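Side-chain contacts in histone-lysine N-methyltransferase SETMAR (Homo sapiens, PDB 3BO5), which dimethylates a lysine of histone H3 through its SET domain and, fused to a mariner transposase, takes part in DNA double-strand break repair: residues 15-20 with 26-31; 126-131 with 203-208. The protein carries 2 engineered substitutions. All blocks are in the same frame, centred on the assembly; numbering follows the deposited sequence. Where two conformers were deposited one is given.

Contact 1: residues 15-20 with 26-31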
loop_
_atom_site.group_PDB
_atom_site.type_symbol
_atom_site.label_atom_id
_atom_site.label_comp_id
_atom_site.label_asym_id
_atom_site.label_seq_id
_atom_site.Cartn_x
_atom_site.Cartn_y
_atom_site.Cartn_z
ATOM N N LEU A 15 20.947 -6.694 -7.325
ATOM C CA LEU A 15 21.218 -5.549 -6.481
ATOM C C LEU A 15 19.895 -4.882 -6.071
ATOM O O LEU A 15 19.771 -4.400 -4.937
ATOM C CB LEU A 15 22.098 -4.553 -7.243
ATOM C CG LEU A 15 23.570 -4.897 -7.538
ATOM C CD1 LEU A 15 24.187 -3.840 -8.437
ATOM C CD2 LEU A 15 24.360 -5.061 -6.212
ATOM N N ASP A 16 18.940 -4.823 -7.021
ATOM C CA ASP A 16 17.718 -4.050 -6.822
ATOM C C ASP A 16 16.485 -4.924 -6.930
ATOM O O ASP A 16 16.170 -5.356 -8.019
ATOM C CB ASP A 16 17.596 -2.984 -7.909
ATOM C CG ASP A 16 16.398 -2.045 -7.677
ATOM O OD1 ASP A 16 16.165 -1.133 -8.504
ATOM O OD2 ASP A 16 15.650 -2.251 -6.692
ATOM N N VAL A 17 15.824 -5.188 -5.810
ATOM C CA VAL A 17 14.670 -6.071 -5.904
ATOM C C VAL A 17 13.565 -5.484 -6.798
ATOM O O VAL A 17 12.741 -6.246 -7.359
ATOM C CB VAL A 17 14.144 -6.363 -4.486
ATOM C CG1 VAL A 17 12.869 -7.241 -4.575
ATOM C CG2 VAL A 17 15.272 -7.062 -3.682
ATOM N N ALA A 18 13.544 -4.149 -6.916
ATOM C CA ALA A 18 12.567 -3.414 -7.706
ATOM C C ALA A 18 12.961 -3.274 -9.164
ATOM O O ALA A 18 12.275 -2.582 -9.893
ATOM C CB ALA A 18 12.287 -2.068 -7.101
ATOM N N CYS A 19 14.082 -3.894 -9.545
ATOM C CA CYS A 19 14.428 -4.051 -10.970
ATOM C C CYS A 19 14.465 -2.681 -11.672
ATOM O O CYS A 19 14.056 -2.546 -12.827
ATOM C CB CYS A 19 13.387 -4.953 -11.624
ATOM S SG CYS A 19 13.409 -6.609 -10.900
ATOM N N GLY A 20 14.932 -1.660 -10.959
ATOM C CA GLY A 20 15.097 -0.337 -11.610
ATOM C C GLY A 20 13.777 0.423 -11.810
ATOM O O GLY A 20 13.751 1.512 -12.395
ATOM N N VAL A 26 15.870 -0.936 -4.251
ATOM C CA VAL A 26 15.522 -1.638 -2.999
ATOM C C VAL A 26 16.501 -2.826 -2.857
ATOM O O VAL A 26 16.554 -3.734 -3.671
ATOM C CB VAL A 26 14.066 -2.188 -3.057
ATOM C CG1 VAL A 26 13.759 -2.954 -1.746
ATOM C CG2 VAL A 26 13.098 -1.095 -3.248
ATOM N N GLY A 27 17.310 -2.818 -1.790
ATOM C CA GLY A 27 18.320 -3.859 -1.627
ATOM C C GLY A 27 17.738 -5.095 -0.961
ATOM O O GLY A 27 16.561 -5.088 -0.566
ATOM N N ALA A 28 18.518 -6.169 -0.939
ATOM C CA ALA A 28 18.131 -7.402 -0.272
ATOM C C ALA A 28 19.208 -7.747 0.724
ATOM O O ALA A 28 20.404 -7.438 0.516
ATOM C CB ALA A 28 17.966 -8.516 -1.206
ATOM N N TRP A 29 18.789 -8.390 1.800
ATOM C CA TRP A 29 19.725 -8.762 2.860
ATOM C C TRP A 29 19.218 -10.068 3.433
ATOM O O TRP A 29 18.036 -10.180 3.726
ATOM C CB TRP A 29 19.689 -7.724 3.942
ATOM C CG TRP A 29 20.673 -8.007 5.029
ATOM C CD1 TRP A 29 20.474 -8.714 6.204
ATOM C CD2 TRP A 29 22.022 -7.641 5.006
ATOM N NE1 TRP A 29 21.643 -8.784 6.912
ATOM C CE2 TRP A 29 22.613 -8.132 6.200
ATOM C CE3 TRP A 29 22.810 -6.937 4.094
ATOM C CZ2 TRP A 29 23.959 -7.916 6.507
ATOM C CZ3 TRP A 29 24.135 -6.726 4.409
ATOM C CH2 TRP A 29 24.695 -7.210 5.605
ATOM N N PRO A 30 20.108 -10.977 3.778
ATOM C CA PRO A 30 21.563 -10.872 3.777
ATOM C C PRO A 30 22.178 -11.040 2.390
ATOM O O PRO A 30 21.522 -11.582 1.512
ATOM C CB PRO A 30 21.981 -11.992 4.777
ATOM C CG PRO A 30 20.873 -13.015 4.678
ATOM C CD PRO A 30 19.606 -12.213 4.435
ATOM N N PRO A 31 23.443 -10.553 2.200
ATOM C CA PRO A 31 24.182 -10.665 0.933
ATOM C C PRO A 31 24.108 -12.093 0.491
ATOM O O PRO A 31 24.241 -12.990 1.318
ATOM C CB PRO A 31 25.628 -10.379 1.345
ATOM C CG PRO A 31 25.488 -9.388 2.445
ATOM C CD PRO A 31 24.236 -9.828 3.217
HETATM O O HOH W 1 20.837 -5.781 -2.662
#
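Val26 takes part in two hydrogen bonds with residues 15-20: its N donates to Asp16 OD2, and its O accepts from Val17 N. Asp16 starts with its CB pointing away from residues 26-31. CG then lies anti to the backbone N (chi1 -174°), and the carboxylate comes back to Val26. There Asp16 OD2 accepts Val26 N at 2.8 Å in a nearly straight bond (176° at the hydrogen). The donor comes from above the carboxylate plane. Ala18 N reaches Asp16 OD2 from the opposite face, also at 2.8 Å, and this closes an Asx turn. The other oxygen, Asp16 OD1, accepts Gly20 N at 2.8 Å. Three backbone N-H groups therefore grip one carboxylate and fix its rotation. The same loop forms a type I beta turn from Asp16 to Cys19. Val17 N donates to Val26 O at 2.7 Å, in the carbonyl plane. Beyond this pair a water bridges Leu15 O and Ala28 N. The apolar side is small. Val17 CG2 meets Ala28 CB at 3.9 Å, and Ala18 CB lies 4.1 Å from Val26 CG2. The contact thus ties the N-terminal loop to edge strand 27-29 and the residue before it, mainly through polar bonds. The convergence of three N-H donors would favour a negatively charged carboxylate on Asp16.

Contact 2: residues 126-131 with 203-208. With SAH (S-adenosyl-L-homocysteine), chain F.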
loop_
_atom_site.group_PDB
_atom_site.type_symbol
_atom_site.label_atom_id
_atom_site.label_comp_id
_atom_site.label_asym_id
_atom_site.label_seq_id
_atom_site.Cartn_x
_atom_site.Cartn_y
_atom_site.Cartn_z
ATOM N N PHE A 126 12.416 6.874 -0.073
ATOM C CA PHE A 126 13.404 6.316 0.885
ATOM C C PHE A 126 14.002 5.049 0.341
ATOM O O PHE A 126 13.406 4.410 -0.513
ATOM C CB PHE A 126 12.727 6.032 2.223
ATOM C CG PHE A 126 12.057 7.248 2.824
ATOM C CD1 PHE A 126 12.870 8.203 3.489
ATOM C CD2 PHE A 126 10.688 7.466 2.689
ATOM C CE1 PHE A 126 12.276 9.369 4.026
ATOM C CE2 PHE A 126 10.066 8.558 3.206
ATOM C CZ PHE A 126 10.855 9.558 3.870
ATOM N N HIS A 127 15.169 4.678 0.886
ATOM C CA HIS A 127 15.820 3.447 0.522
ATOM C C HIS A 127 15.343 2.350 1.471
ATOM O O HIS A 127 15.617 2.422 2.682
ATOM C CB HIS A 127 17.330 3.650 0.649
ATOM C CG HIS A 127 17.877 4.574 -0.382
ATOM N ND1 HIS A 127 17.844 5.941 -0.242
ATOM C CD2 HIS A 127 18.456 4.318 -1.581
ATOM C CE1 HIS A 127 18.392 6.498 -1.313
ATOM N NE2 HIS A 127 18.758 5.545 -2.141
ATOM N N PHE A 128 14.707 1.361 0.874
ATOM C CA PHE A 128 14.244 0.210 1.616
ATOM C C PHE A 128 15.076 -0.977 1.343
ATOM O O PHE A 128 15.912 -0.946 0.439
ATOM C CB PHE A 128 12.812 -0.106 1.182
ATOM C CG PHE A 128 11.904 1.076 1.347
ATOM C CD1 PHE A 128 11.683 1.648 2.578
ATOM C CD2 PHE A 128 11.189 1.571 0.251
ATOM C CE1 PHE A 128 10.852 2.769 2.750
ATOM C CE2 PHE A 128 10.344 2.695 0.422
ATOM C CZ PHE A 128 10.181 3.298 1.668
ATOM N N GLN A 129 14.861 -2.049 2.107
ATOM C CA GLN A 129 15.631 -3.284 1.937
ATOM C C GLN A 129 14.722 -4.438 2.277
ATOM O O GLN A 129 14.033 -4.384 3.327
ATOM C CB GLN A 129 16.849 -3.236 2.858
ATOM C CG GLN A 129 17.796 -4.358 2.709
ATOM C CD GLN A 129 18.793 -4.398 3.852
ATOM O OE1 GLN A 129 18.464 -4.783 4.958
ATOM N NE2 GLN A 129 20.013 -3.923 3.597
ATOM N N VAL A 130 14.676 -5.404 1.380
ATOM C CA VAL A 130 13.899 -6.631 1.683
ATOM C C VAL A 130 14.875 -7.464 2.472
ATOM O O VAL A 130 16.061 -7.651 2.079
ATOM C CB VAL A 130 13.503 -7.311 0.410
ATOM C CG1 VAL A 130 12.895 -8.639 0.705
ATOM C CG2 VAL A 130 12.554 -6.441 -0.333
ATOM N N PHE A 131 14.464 -8.034 3.588
ATOM C CA PHE A 131 15.465 -8.723 4.438
ATOM C C PHE A 131 14.886 -9.947 5.105
ATOM O O PHE A 131 13.699 -10.043 5.257
ATOM C CB PHE A 131 16.020 -7.797 5.530
ATOM C CG PHE A 131 15.037 -7.516 6.661
ATOM C CD1 PHE A 131 15.229 -8.062 7.947
ATOM C CD2 PHE A 131 13.904 -6.779 6.411
ATOM C CE1 PHE A 131 14.283 -7.802 9.016
ATOM C CE2 PHE A 131 12.948 -6.521 7.458
ATOM C CZ PHE A 131 13.161 -7.053 8.738
ATOM N N GLY A 203 3.750 -7.704 -8.618
ATOM C CA GLY A 203 3.440 -6.772 -7.503
ATOM C C GLY A 203 4.627 -5.910 -7.226
ATOM O O GLY A 203 5.677 -6.094 -7.822
ATOM N N ASN A 204 4.413 -4.964 -6.327
ATOM C CA ASN A 204 5.467 -4.027 -5.975
ATOM C C ASN A 204 6.075 -4.439 -4.636
ATOM O O ASN A 204 5.809 -5.494 -4.109
ATOM C CB ASN A 204 4.973 -2.609 -5.967
ATOM C CG ASN A 204 4.314 -2.262 -4.654
ATOM O OD1 ASN A 204 3.686 -3.143 -3.987
ATOM N ND2 ASN A 204 4.410 -0.973 -4.268
ATOM N N ILE A 205 6.948 -3.582 -4.088
ATOM C CA ILE A 205 7.706 -3.966 -2.886
ATOM C C ILE A 205 6.810 -4.068 -1.666
ATOM O O ILE A 205 7.195 -4.689 -0.650
ATOM C CB ILE A 205 8.880 -2.979 -2.489
ATOM C CG1 ILE A 205 8.359 -1.533 -2.437
ATOM C CG2 ILE A 205 10.145 -3.223 -3.361
ATOM C CD1 ILE A 205 9.335 -0.622 -1.699
ATOM N N GLY A 206 5.600 -3.474 -1.737
ATOM C CA GLY A 206 4.705 -3.574 -0.603
ATOM C C GLY A 206 4.316 -4.995 -0.238
ATOM O O GLY A 206 3.873 -5.262 0.901
ATOM N N ARG A 207 4.444 -5.909 -1.199
ATOM C CA ARG A 207 4.125 -7.326 -0.942
ATOM C C ARG A 207 4.987 -7.870 0.194
ATOM O O ARG A 207 4.621 -8.871 0.807
ATOM C CB ARG A 207 4.291 -8.210 -2.199
ATOM C CG ARG A 207 5.783 -8.351 -2.559
ATOM C CD ARG A 207 5.944 -8.806 -3.946
ATOM N NE ARG A 207 5.364 -10.135 -4.189
ATOM C CZ ARG A 207 5.992 -11.283 -3.876
ATOM N NH1 ARG A 207 7.176 -11.247 -3.221
ATOM N NH2 ARG A 207 5.456 -12.504 -4.217
ATOM N N PHE A 208 6.151 -7.234 0.471
ATOM C CA PHE A 208 7.012 -7.771 1.546
ATOM C C PHE A 208 6.700 -7.273 2.940
ATOM O O PHE A 208 7.321 -7.696 3.900
ATOM C CB PHE A 208 8.477 -7.455 1.229
ATOM C CG PHE A 208 8.988 -8.266 0.065
ATOM C CD1 PHE A 208 9.207 -9.652 0.224
ATOM C CD2 PHE A 208 9.235 -7.674 -1.181
ATOM C CE1 PHE A 208 9.643 -10.422 -0.871
ATOM C CE2 PHE A 208 9.664 -8.450 -2.274
ATOM C CZ PHE A 208 9.915 -9.829 -2.091
HETATM N N SAH F . 6.890 -12.740 4.868
HETATM C CA SAH F . 6.350 -12.611 3.476
HETATM C CB SAH F . 5.955 -11.154 3.133
HETATM C CG SAH F . 4.578 -10.845 3.748
HETATM S SD SAH F . 3.251 -11.784 2.938
HETATM C C SAH F . 7.400 -13.172 2.491
HETATM O O SAH F . 8.384 -13.779 2.904
HETATM O OXT SAH F . 7.206 -12.968 1.249
HETATM C "C5'" SAH F . 2.405 -12.444 4.388
HETATM C "C4'" SAH F . 3.079 -13.659 5.022
HETATM O "O4'" SAH F . 4.215 -13.274 5.801
HETATM C "C3'" SAH F . 2.200 -14.380 6.001
HETATM O "O3'" SAH F . 1.331 -15.325 5.317
HETATM C "C2'" SAH F . 3.170 -15.066 6.918
HETATM O "O2'" SAH F . 3.846 -16.160 6.270
HETATM C "C1'" SAH F . 4.230 -13.991 7.050
HETATM N N9 SAH F . 3.913 -12.992 8.091
HETATM C C8 SAH F . 3.646 -11.636 7.928
HETATM N N7 SAH F . 3.505 -11.087 9.119
HETATM C C5 SAH F . 3.705 -12.027 10.066
HETATM C C6 SAH F . 3.628 -11.956 11.473
HETATM N N6 SAH F . 3.427 -10.853 12.198
HETATM N N1 SAH F . 3.835 -13.167 12.126
HETATM C C2 SAH F . 4.087 -14.321 11.451
HETATM N N3 SAH F . 4.196 -14.432 10.080
HETATM C C4 SAH F . 3.926 -13.258 9.443
#
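Strand 128-131 passes the 3-10 turn 205-208 without a backbone bond between them, and their closest CA atoms, those of Val130 and Phe208, are 7.0 Å apart. Both belong to the SET domain, and Arg207 and Phe208, at the end of the turn, line the S-adenosyl-L-homocysteine pocket. Side chains alone close the gap. Two residues before Val130 in the strand, Phe128 crosses Ile205 at about a right angle. Ile205 was deposited in two conformers; in the one given, Ile205 CD1 meets Phe128 CD2 at 3.5 Å. Val130 sets its two methyls against the Phe208 ring. Val130 CG1 lies anti to the backbone N (chi1 172°) and sits over the ring centre, a CH-pi contact 3.9 Å from the centroid of the Phe208 ring. Arg207 CG lies over the opposite face of this ring, toward its rim, so the ring is held between the two. Trp138 packs on both Val130 and Phe208. The ligand comes near as well: SAH OXT is 4.0 Å from Phe208 CD1, and SAH CB is 3.5 Å from Arg207 O. An alanine in place of Phe208 would probably leave the Val130 methyls without their ring and open a gap beside the ligand carboxylate. The second methyl, Val130 CG2, reaches Phe208 CD2 at 3.6 Å.

In the fold
Along the chain, both segments of contact 1 precede those of contact 2, and the centres of the two contacts are about 9 Å apart. They meet in one mixed sheet, where outer strand 27-29 runs parallel to its neighbour 128-132. Gly27 O to Val130 N and Trp29 N to Val130 O are probable hydrogen bonds between them. Contact 1 fastens the N-terminal loop to the edge of this sheet. Contact 2 joins the next strand to the turn that borders the S-adenosyl-L-methionine pocket. Val26 and Val17 of contact 1 also touch Ile205 and Phe208 of contact 2, respectively. The N-terminal segment is thereby built onto the SET domain, packing against residues near the bound S-adenosyl-L-homocysteine.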